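Local atomic coordinates of lysine/ornithine decarboxylase (Vibrio vulnificus, PDB entry 2PLJ), a protein that decarboxylates lysine and ornithine, probably with pyridoxal phosphate as cofactor, to give cadaverine and putrescine. Residues 265-268 and 269-272; 372-375 and 376-380. All coordinates share one frame; numbering follows the deposited sequence. Where two conformers were deposited one is given.

How the contacts relate
Following the chain from the N terminus, contact 1 comes first. Residues 265-268 and 269-272 run from the loop through the N-cap at Pro266 into the start of helix 267-278, which links strands 249-251 and 286-289 of the parallel barrel sheet. Contact 2 follows about a hundred residues later, in the mixed sheet. There residues 372-375 and 376-380 close a tight turn that leads from strand 369-372 into strand 379-382. The two contacts stand in series, so neither encloses or crosses the other. The centres of contact 1 and contact 2 lie about 38 Å apart, and the nearest atoms of contact 1 and contact 2 about 26 Å apart. Contact 1 starts a barrel helix, and contact 2 reverses the chain in the second sheet.

Contact 1: 265-268 and 269-272; sequences MPID and QFCA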
ATOM      1  N   MET A 265     -18.070  21.866  -4.252  1.00 22.16           N
ATOM      2  CA  MET A 265     -19.443  22.252  -4.523  1.00 23.09           C
ATOM      3  C   MET A 265     -20.408  21.336  -3.771  1.00 21.83           C
ATOM      4  O   MET A 265     -20.258  20.106  -3.830  1.00 22.23           O
ATOM      5  CB  MET A 265     -19.711  22.149  -6.021  1.00 22.75           C
ATOM      6  CG  MET A 265     -20.661  23.162  -6.566  1.00 25.54           C
ATOM      7  SD  MET A 265     -20.878  22.821  -8.322  1.00 27.40           S
ATOM      8  CE  MET A 265     -19.206  23.030  -8.920  1.00 27.61           C
ATOM      9  N   PRO A 266     -21.387  21.918  -3.051  1.00 21.13           N
ATOM     10  CA  PRO A 266     -22.457  21.139  -2.410  1.00 20.22           C
ATOM     11  C   PRO A 266     -23.132  20.182  -3.404  1.00 19.38           C
ATOM     12  O   PRO A 266     -23.295  20.532  -4.590  1.00 18.53           O
ATOM     13  CB  PRO A 266     -23.441  22.213  -1.967  1.00 20.97           C
ATOM     14  CG  PRO A 266     -22.570  23.421  -1.707  1.00 21.90           C
ATOM     15  CD  PRO A 266     -21.527  23.370  -2.787  1.00 21.09           C
ATOM     16  N   ILE A 267     -23.532  19.007  -2.928  1.00 18.11           N
ATOM     17  CA  ILE A 267     -23.943  17.931  -3.845  1.00 17.84           C
ATOM     18  C   ILE A 267     -25.165  18.317  -4.727  1.00 17.88           C
ATOM     19  O   ILE A 267     -25.198  17.945  -5.904  1.00 16.83           O
ATOM     20  CB  ILE A 267     -24.105  16.557  -3.134  1.00 17.82           C
ATOM     21  CG1 ILE A 267     -24.159  15.419  -4.162  1.00 18.43           C
ATOM     22  CG2 ILE A 267     -25.325  16.551  -2.162  1.00 18.19           C
ATOM     23  CD1 ILE A 267     -22.914  15.313  -5.052  1.00 20.04           C
ATOM     24  N   ASP A 268     -26.146  19.033  -4.161  1.00 17.61           N
ATOM     25  CA  ASP A 268     -27.322  19.484  -4.972  1.00 18.64           C
ATOM     26  C   ASP A 268     -26.908  20.355  -6.140  1.00 18.42           C
ATOM     27  O   ASP A 268     -27.367  20.149  -7.277  1.00 19.05           O
ATOM     28  CB  ASP A 268     -28.382  20.246  -4.174  1.00 19.48           C
ATOM     29  CG  ASP A 268     -28.973  19.437  -3.065  0.50 20.29           C
ATOM     30  OD1 ASP A 268     -28.970  18.198  -3.176  0.50 20.99           O
ATOM     31  OD2 ASP A 268     -29.461  20.059  -2.095  0.50 22.29           O
ATOM     32  N   GLN A 269     -26.049  21.330  -5.850  1.00 18.57           N
ATOM     33  CA  GLN A 269     -25.566  22.273  -6.862  1.00 19.09           C
ATOM     34  C   GLN A 269     -24.707  21.557  -7.900  1.00 18.57           C
ATOM     35  O   GLN A 269     -24.836  21.826  -9.113  1.00 17.53           O
ATOM     36  CB  GLN A 269     -24.776  23.401  -6.216  1.00 19.79           C
ATOM     37  CG  GLN A 269     -25.629  24.351  -5.414  1.00 23.11           C
ATOM     38  CD  GLN A 269     -24.782  25.227  -4.523  1.00 28.60           C
ATOM     39  OE1 GLN A 269     -23.651  25.598  -4.878  1.00 30.29           O
ATOM     40  NE2 GLN A 269     -25.312  25.550  -3.346  1.00 28.99           N
ATOM     41  N   PHE A 270     -23.865  20.640  -7.410  1.00 17.60           N
ATOM     42  CA  PHE A 270     -23.041  19.795  -8.270  1.00 16.48           C
ATOM     43  C   PHE A 270     -23.880  19.027  -9.260  1.00 16.58           C
ATOM     44  O   PHE A 270     -23.561  19.022 -10.450  1.00 17.04           O
ATOM     45  CB  PHE A 270     -22.204  18.824  -7.436  1.00 17.39           C
ATOM     46  CG  PHE A 270     -21.153  18.115  -8.220  1.00 16.33           C
ATOM     47  CD1 PHE A 270     -19.868  18.669  -8.341  1.00 18.51           C
ATOM     48  CD2 PHE A 270     -21.424  16.869  -8.803  1.00 17.36           C
ATOM     49  CE1 PHE A 270     -18.861  18.005  -9.035  1.00 19.07           C
ATOM     50  CE2 PHE A 270     -20.436  16.178  -9.493  1.00 17.51           C
ATOM     51  CZ  PHE A 270     -19.141  16.726  -9.607  1.00 17.96           C
ATOM     52  N   CYS A 271     -24.975  18.427  -8.788  1.00 15.86           N
ATOM     53  CA  CYS A 271     -25.781  17.534  -9.637  1.00 16.08           C
ATOM     54  C   CYS A 271     -26.806  18.243 -10.529  1.00 15.12           C
ATOM     55  O   CYS A 271     -27.345  17.622 -11.436  1.00 14.60           O
ATOM     56  CB  CYS A 271     -26.453  16.451  -8.799  1.00 16.98           C
ATOM     57  SG  CYS A 271     -25.222  15.320  -8.061  1.00 18.73           S
ATOM     58  N   ALA A 272     -27.108  19.499 -10.207  1.00 15.55           N
ATOM     59  CA  ALA A 272     -28.060  20.322 -10.986  1.00 16.26           C
ATOM     60  C   ALA A 272     -27.829  20.228 -12.514  1.00 16.79           C
ATOM     61  O   ALA A 272     -28.758  19.843 -13.251  1.00 17.58           O
ATOM     62  CB  ALA A 272     -28.056  21.795 -10.477  1.00 16.22           C
TER
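Met265 lies against the first turn of the helix and reaches Phe270. Its chain is extended as far as SD and bends only at the last torsion (chi3 -61°). Met265 SD settles 3.7 Å from Phe270 CA, beside the backbone. Nearer the start of the same chain, Met265 CB comes to the edge of the Phe270 ring, 4.2 Å from Phe270 CD1. Met265 SD stands 5.5 Å from the centroid of the Phe270 ring, in an oblique Met-aromatic contact.

Gln269 meets Pro266 on the outside of the turn. The proline ring is the bump here, and the extended Gln269 chain runs back so that its amide lies across it. Gln269 OE1 is 3.7 Å from Pro266 CD, while Gln269 NE2 is nearest Pro266 CG.

Ile267 supplies another bump. CG1 is anti to the backbone N (chi1 -165°), and the bend at chi2 (59°) brings CD1 over toward the following residues. Ile267 CD1 rests over the hollow that Phe270 CB and Cys271 SG form, 3.8 Å from Cys271 SG. Leu72 and Ala75 of helix 62-75 also pack on Ile267, and Ala75 touches Cys271. The Phe270 ring leads away from the turn and is packed by Pro222 and Pro257.

Behind these side chains runs the helix backbone. Phe270 N bonds to Pro266 O at 2.9 Å. Cys271 N bonds to Ile267 O at the same length. The bond from Ala272 N to Asp268 O is weak.

Pro266 sits at the N-cap position, and its carbonyl accepts the first of these i to i+4 bonds. This is the N-terminal turn of an alpha helix in a beta-alpha-beta unit, the repeating connection of the beta/alpha barrel that binds the cofactor in this decarboxylase family.

Contact 2: 372-375 and 376-380; sequences PKLN and NGDLV
Asp378 points its carboxylate back at the backbone of Asn375. Asp378 OD2 accepts a bond from Asn375 N at 2.8 Å, with an N-H...O angle of 157°. The donor comes from above the carboxylate plane, 48° out of it. The first torsion of Asp378 (chi1 -80°) places CG beside its own backbone N, which brings the carboxylate back across the turn. OD2 also forms a salt bridge with Lys344, which would be expected to stabilise its negative charge.

The backbone answers in the other direction. Asp378 N bonds to Asn375 O at 2.9 Å and closes a type II beta turn from Asn375 to Asp378. Gly377 takes the third position with a positive phi, where a side chain would run into the preceding carbonyl oxygen. This turn joins strand 369-372 to strand 379-382 in the mixed sheet, and backbone bonds between Gly377, Asp378 and Val306 fasten it to strand 300-312.

The Asn375 side chain lies alongside that of Asp378 and points the same way. Asn375 CB is 3.7 Å from Asp378 OD2, so the carboxylate oxygen meets both the N-H and the first side-chain carbon of this residue. The amide plane of Asn375 is turned 39° from the carboxylate.

The Leu374 side chain passes obliquely by Asp378, with Leu374 CB 3.9 Å from Asp378 OD2. Further along, Leu374 CD1 meets Val380 CG2 at 4.3 Å. Gln309 bonds to Leu374 O, Lys373 NZ and the Asn376 amide, which is also held by Asn154 of the second subunit.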
ATOM      1  N   PRO A 372       0.006  21.700  19.437  1.00 19.55           N
ATOM      2  CA  PRO A 372       0.415  21.842  20.821  1.00 19.33           C
ATOM      3  C   PRO A 372       1.406  20.724  21.190  1.00 18.94           C
ATOM      4  O   PRO A 372       1.485  19.697  20.487  1.00 18.81           O
ATOM      5  CB  PRO A 372      -0.903  21.705  21.602  1.00 19.58           C
ATOM      6  CG  PRO A 372      -1.838  21.055  20.695  1.00 19.93           C
ATOM      7  CD  PRO A 372      -1.433  21.390  19.296  1.00 19.82           C
ATOM      8  N   LYS A 373       2.177  20.937  22.250  1.00 18.29           N
ATOM      9  CA  LYS A 373       3.072  19.897  22.747  1.00 18.17           C
ATOM     10  C   LYS A 373       2.270  18.655  23.160  1.00 18.51           C
ATOM     11  O   LYS A 373       1.342  18.748  23.968  1.00 18.77           O
ATOM     12  CB  LYS A 373       3.928  20.408  23.920  1.00 18.98           C
ATOM     13  CG  LYS A 373       4.859  19.367  24.538  1.00 19.84           C
ATOM     14  CD  LYS A 373       5.859  18.797  23.519  1.00 23.39           C
ATOM     15  CE  LYS A 373       6.899  17.879  24.175  1.00 22.92           C
ATOM     16  NZ  LYS A 373       6.367  16.635  24.831  1.00 21.09           N
ATOM     17  N   LEU A 374       2.632  17.516  22.576  1.00 16.56           N
ATOM     18  CA  LEU A 374       1.999  16.237  22.891  1.00 16.58           C
ATOM     19  C   LEU A 374       2.917  15.335  23.701  1.00 16.84           C
ATOM     20  O   LEU A 374       4.136  15.341  23.503  1.00 17.96           O
ATOM     21  CB  LEU A 374       1.642  15.509  21.598  1.00 16.61           C
ATOM     22  CG  LEU A 374       0.764  16.280  20.608  1.00 16.73           C
ATOM     23  CD1 LEU A 374       0.581  15.406  19.380  1.00 15.64           C
ATOM     24  CD2 LEU A 374      -0.567  16.669  21.256  1.00 18.35           C
ATOM     25  N   ASN A 375       2.321  14.566  24.609  1.00 16.67           N
ATOM     26  CA  ASN A 375       3.008  13.489  25.314  1.00 16.92           C
ATOM     27  C   ASN A 375       2.850  12.161  24.564  1.00 16.88           C
ATOM     28  O   ASN A 375       1.879  11.972  23.803  1.00 16.19           O
ATOM     29  CB  ASN A 375       2.400  13.316  26.703  1.00 17.90           C
ATOM     30  CG  ASN A 375       2.558  14.549  27.574  1.00 20.08           C
ATOM     31  OD1 ASN A 375       1.618  14.960  28.246  1.00 25.01           O
ATOM     32  ND2 ASN A 375       3.743  15.134  27.572  1.00 21.82           N
ATOM     33  N   ASN A 376       3.763  11.222  24.809  1.00 16.22           N
ATOM     34  CA  ASN A 376       3.553   9.874  24.284  1.00 16.47           C
ATOM     35  C   ASN A 376       2.204   9.378  24.771  1.00 15.66           C
ATOM     36  O   ASN A 376       1.815   9.628  25.939  1.00 15.87           O
ATOM     37  CB  ASN A 376       4.657   8.902  24.716  1.00 16.63           C
ATOM     38  CG  ASN A 376       6.033   9.291  24.177  1.00 17.38           C
ATOM     39  OD1 ASN A 376       6.157  10.117  23.256  1.00 18.65           O
ATOM     40  ND2 ASN A 376       7.074   8.701  24.759  1.00 17.75           N
ATOM     41  N   GLY A 377       1.510   8.687  23.872  1.00 15.77           N
ATOM     42  CA  GLY A 377       0.144   8.216  24.096  1.00 15.25           C
ATOM     43  C   GLY A 377      -0.954   9.197  23.712  1.00 15.08           C
ATOM     44  O   GLY A 377      -2.127   8.793  23.613  1.00 15.43           O
ATOM     45  N   ASP A 378      -0.616  10.473  23.492  1.00 14.77           N
ATOM     46  CA  ASP A 378      -1.634  11.448  23.036  1.00 14.73           C
ATOM     47  C   ASP A 378      -2.161  11.120  21.633  1.00 15.20           C
ATOM     48  O   ASP A 378      -1.469  10.489  20.834  1.00 14.71           O
ATOM     49  CB  ASP A 378      -1.125  12.888  23.067  1.00 15.21           C
ATOM     50  CG  ASP A 378      -1.172  13.504  24.479  1.00 16.82           C
ATOM     51  OD1 ASP A 378      -1.916  12.969  25.344  1.00 19.81           O
ATOM     52  OD2 ASP A 378      -0.483  14.522  24.710  1.00 18.34           O
ATOM     53  N   LEU A 379      -3.370  11.594  21.345  1.00 15.23           N
ATOM     54  CA  LEU A 379      -4.090  11.199  20.108  1.00 15.11           C
ATOM     55  C   LEU A 379      -4.088  12.239  18.991  1.00 15.80           C
ATOM     56  O   LEU A 379      -4.231  13.457  19.232  1.00 15.78           O
ATOM     57  CB  LEU A 379      -5.520  10.804  20.447  1.00 15.80           C
ATOM     58  CG  LEU A 379      -5.696   9.769  21.559  1.00 15.20           C
ATOM     59  CD1 LEU A 379      -7.172   9.416  21.734  1.00 17.45           C
ATOM     60  CD2 LEU A 379      -4.851   8.524  21.286  1.00 18.91           C
ATOM     61  N   VAL A 380      -3.984  11.712  17.766  1.00 15.35           N
ATOM     62  CA  VAL A 380      -4.041  12.485  16.538  1.00 16.10           C
ATOM     63  C   VAL A 380      -5.215  11.925  15.740  1.00 15.01           C
ATOM     64  O   VAL A 380      -5.312  10.709  15.544  1.00 15.92           O
ATOM     65  CB  VAL A 380      -2.732  12.385  15.737  1.00 16.73           C
ATOM     66  CG1 VAL A 380      -2.874  13.066  14.369  1.00 18.67           C
ATOM     67  CG2 VAL A 380      -1.587  13.008  16.549  1.00 17.51           C
TER